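Local coordinates for Exo-alpha-sialidase (Clostridium perfringens, PDB 2V72), which binds galactose through a family 32 carbohydrate-binding module, probably helping this large sialidase toxin to recognise host glycans, at residues H42-W45 with N46-A50; V111-D114 with S115-A119. One frame throughout, in Å; residues are numbered along the deposited sequence.

Interaction 1. Residues H42-W45 with N46-A50; sequences HTKW and NGSDA. With GAL (beta-D-galactopyranose), chain C.
K44 sets CG between its N and carbonyl carbon (chi1 53°) and bends again at chi3 (55°), which lays its methylenes across the carboxylate of D49. K44 CD comes 3.2 Å from D49 OD2, while K44 NZ stays 4.1 Å from that oxygen, short of a salt bridge; OD2 takes its hydrogen bond from S22 instead. The backbone is a type I turn from K44 to G47, closed by G47 N to K44 O at 3.0 Å. The same carbonyl accepts a water proton, and that water accepts from D49 N.

W45, the second residue of the turn, belongs to the sugar site. Galactose lies over one face of the W45 indole, its C4 3.4 Å above the indole plane and offset toward the rim, and W45 O accepts a bond from galactose O6. H42 NE2 comes 2.7 Å from galactose O4; H42 ND1, donating to T43 O nearly in the ring plane, helps fix the rotation of the imidazole. W45 NE1 is held by D27, and R73 also bonds the sugar. The turn sits in the loop between strands 41-42 and 53-59, H42 ending the first, and T43 ties to A134 ahead of strand 135-142.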
# COMPACT_ATOMS: atom_id res chain seq x y z
N HIS A 42 8.13 -5.76 1.51
CA HIS A 42 8.39 -5.97 2.92
C HIS A 42 9.59 -5.10 3.27
O HIS A 42 10.55 -5.00 2.47
CB HIS A 42 8.70 -7.46 3.15
CG HIS A 42 8.66 -7.90 4.58
ND1 HIS A 42 9.47 -7.35 5.55
CD2 HIS A 42 7.97 -8.89 5.19
CE1 HIS A 42 9.25 -7.97 6.70
NE2 HIS A 42 8.35 -8.91 6.51
N THR A 43 9.54 -4.45 4.43
CA THR A 43 10.66 -3.66 4.91
C THR A 43 11.83 -4.60 5.21
O THR A 43 11.65 -5.82 5.22
CB THR A 43 10.28 -2.80 6.13
OG1 THR A 43 9.82 -3.64 7.19
CG2 THR A 43 9.18 -1.79 5.75
N LYS A 44 13.03 -4.07 5.43
CA LYS A 44 14.19 -4.96 5.55
C LYS A 44 14.18 -5.83 6.79
O LYS A 44 13.99 -5.35 7.91
CB LYS A 44 15.54 -4.25 5.32
CG LYS A 44 15.82 -3.03 6.13
CD LYS A 44 17.19 -2.42 5.71
CE LYS A 44 17.25 -2.11 4.22
NZ LYS A 44 18.56 -1.50 3.81
N TRP A 45 14.38 -7.12 6.54
CA TRP A 45 14.21 -8.17 7.54
C TRP A 45 15.04 -7.98 8.81
O TRP A 45 14.64 -8.43 9.88
CB TRP A 45 14.55 -9.51 6.91
CG TRP A 45 13.63 -9.96 5.80
CD1 TRP A 45 12.61 -9.26 5.20
CD2 TRP A 45 13.69 -11.23 5.12
NE1 TRP A 45 12.03 -10.01 4.20
CE2 TRP A 45 12.68 -11.22 4.13
CE3 TRP A 45 14.50 -12.36 5.26
CZ2 TRP A 45 12.45 -12.32 3.29
CZ3 TRP A 45 14.27 -13.45 4.42
CH2 TRP A 45 13.25 -13.42 3.44
N ASN A 46 16.20 -7.30 8.69
CA ASN A 46 17.08 -7.10 9.85
C ASN A 46 16.60 -6.04 10.84
O ASN A 46 17.28 -5.76 11.83
CB ASN A 46 18.55 -6.86 9.43
CG ASN A 46 18.77 -5.56 8.66
OD1 ASN A 46 19.82 -5.39 8.02
ND2 ASN A 46 17.82 -4.63 8.72
N GLY A 47 15.44 -5.46 10.56
CA GLY A 47 14.76 -4.52 11.46
C GLY A 47 15.44 -3.18 11.63
O GLY A 47 15.19 -2.48 12.62
N SER A 48 16.28 -2.79 10.68
CA SER A 48 17.10 -1.58 10.82
C SER A 48 16.31 -0.34 10.52
O SER A 48 16.62 0.74 11.02
CB SER A 48 18.34 -1.64 9.92
OG SER A 48 17.98 -1.87 8.57
N ASP A 49 15.28 -0.49 9.70
CA ASP A 49 14.42 0.61 9.32
C ASP A 49 13.14 0.57 10.16
O ASP A 49 12.11 0.04 9.73
CB ASP A 49 14.12 0.56 7.82
CG ASP A 49 15.36 0.80 6.97
OD1 ASP A 49 16.24 1.58 7.41
OD2 ASP A 49 15.45 0.23 5.87
N ALA A 50 13.22 1.14 11.36
CA ALA A 50 12.07 1.22 12.27
C ALA A 50 10.90 2.00 11.67
O ALA A 50 11.11 2.95 10.90
CB ALA A 50 12.50 1.84 13.60
C1 GAL C . 10.78 -14.36 7.98
C2 GAL C . 9.66 -14.06 6.99
C3 GAL C . 10.01 -12.84 6.12
C4 GAL C . 10.52 -11.66 6.96
C5 GAL C . 11.59 -12.11 7.95
C6 GAL C . 11.98 -10.95 8.87
O1 GAL C . 10.32 -15.35 8.87
O2 GAL C . 9.40 -15.19 6.18
O3 GAL C . 8.86 -12.42 5.43
O4 GAL C . 9.46 -11.07 7.67
O5 GAL C . 11.11 -13.21 8.73
O6 GAL C . 13.19 -11.26 9.53
O HOH W 1 13.24 -2.94 9.10

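Interaction 2. Residues V111-D114 with S115-A119; sequences VTFD and SPIDA
F113 and I117 meet round a chain corner, their side chains turned to the same inner side while the backbone swings from one strand into the next. I117 lays its delta methyl over one face of the phenyl ring: I117 CD1 lies 3.9 Å from the F113 ring centroid and 17° off the normal, a CH-pi contact. The methyl is displaced somewhat toward the rim, which brings I117 CD1 to 3.8 Å from F113 CE1, and I117 CG1 lies beside it over the same face, 3.8 Å from F113 CD1. The ethyl arm therefore runs over the ring with both of its carbons in touch.

F113 and I117 each point CB toward the other's side of the corner, and F113 places CG beside its backbone N and opposite the carbonyl carbon. I117 puts CG1 between N and the carbonyl carbon (chi1 52°), the more hindered choice for a beta-branched residue, and then extends CD1 (chi2 151°); together these two torsions carry the methyl over the phenyl face.

The link itself is D114 and S115, both exposed at the surface. S115 turns its carbonyl oxygen back to 3.4 Å from F113 CB, and P116 CD lies 3.5 Å from D114 O.

Strands 109-113 and 116-119 both pair antiparallel with strand 62-71, F113 bonding S66 and I117 bonding V65 through their backbones. V65 and V97, the latter on strand 93-101 of the other sheet, touch both F113 and I117, so the pair faces the interior between the two sheets of this beta-sandwich.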
# COMPACT_ATOMS: atom_id res chain seq x y z
N VAL A 111 -10.28 0.21 1.69
CA VAL A 111 -10.52 1.60 2.03
C VAL A 111 -11.35 2.19 0.90
O VAL A 111 -10.95 2.15 -0.26
CB VAL A 111 -9.19 2.39 2.22
CG1 VAL A 111 -9.45 3.88 2.32
CG2 VAL A 111 -8.44 1.90 3.46
N THR A 112 -12.52 2.71 1.25
CA THR A 112 -13.42 3.25 0.24
C THR A 112 -13.65 4.75 0.44
O THR A 112 -13.74 5.24 1.57
CB THR A 112 -14.75 2.46 0.19
OG1 THR A 112 -14.46 1.08 -0.12
CG2 THR A 112 -15.69 3.02 -0.89
N PHE A 113 -13.70 5.47 -0.68
CA PHE A 113 -13.99 6.89 -0.67
C PHE A 113 -15.35 7.14 -1.31
O PHE A 113 -15.49 7.07 -2.54
CB PHE A 113 -12.88 7.66 -1.39
CG PHE A 113 -11.49 7.39 -0.86
CD1 PHE A 113 -10.64 6.53 -1.53
CD2 PHE A 113 -11.05 8.00 0.31
CE1 PHE A 113 -9.36 6.27 -1.05
CE2 PHE A 113 -9.77 7.75 0.80
CZ PHE A 113 -8.93 6.89 0.12
N ASP A 114 -16.35 7.41 -0.47
CA ASP A 114 -17.71 7.74 -0.91
C ASP A 114 -17.70 8.84 -1.98
O ASP A 114 -18.33 8.70 -3.02
CB ASP A 114 -18.59 8.16 0.28
CG ASP A 114 -18.85 7.02 1.27
OD1 ASP A 114 -18.84 5.83 0.86
OD2 ASP A 114 -19.08 7.32 2.46
N SER A 115 -16.97 9.92 -1.69
CA SER A 115 -16.56 10.89 -2.71
C SER A 115 -15.20 10.48 -3.27
O SER A 115 -14.20 10.52 -2.54
CB SER A 115 -16.46 12.30 -2.12
OG SER A 115 -17.67 13.01 -2.28
N PRO A 116 -15.14 10.09 -4.57
CA PRO A 116 -13.91 9.61 -5.21
C PRO A 116 -12.82 10.68 -5.26
O PRO A 116 -13.08 11.83 -5.64
CB PRO A 116 -14.36 9.24 -6.63
CG PRO A 116 -15.85 9.10 -6.54
CD PRO A 116 -16.27 10.10 -5.52
N ILE A 117 -11.60 10.30 -4.89
CA ILE A 117 -10.52 11.27 -4.76
C ILE A 117 -9.63 11.35 -6.00
O ILE A 117 -9.31 10.34 -6.63
CB ILE A 117 -9.70 11.07 -3.46
CG1 ILE A 117 -9.22 9.62 -3.31
CG2 ILE A 117 -10.54 11.46 -2.25
CD1 ILE A 117 -7.91 9.46 -2.55
N ASP A 118 -9.27 12.58 -6.36
CA ASP A 118 -8.34 12.83 -7.45
C ASP A 118 -6.94 12.56 -6.94
O ASP A 118 -6.54 13.11 -5.92
CB ASP A 118 -8.45 14.29 -7.93
CG ASP A 118 -9.85 14.66 -8.39
OD1 ASP A 118 -10.30 14.16 -9.45
OD2 ASP A 118 -10.50 15.46 -7.69
N ALA A 119 -6.20 11.70 -7.65
CA ALA A 119 -4.85 11.33 -7.24
C ALA A 119 -4.05 10.76 -8.40
O ALA A 119 -4.56 9.94 -9.16
CB ALA A 119 -4.90 10.33 -6.08

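Both are local contacts in the surface region, on opposite sides of the chain's centre, with centres about 31 Å apart and nearest atoms about 18 Å apart. Interaction 1 is a loop with no regular structure after its first residue; it works through polar atoms, a bridging water and an aromatic platform, and it carries part of the galactose pocket. Interaction 2 is a corner between two strands, whose side chains meet by apolar and CH-pi contact, and its F113 is buried against the sandwich interior. They share no strand, although 62-71, which pairs with both strands of interaction 2, also pairs with 135-142, the partner of strand 41-42 that leads into interaction 1.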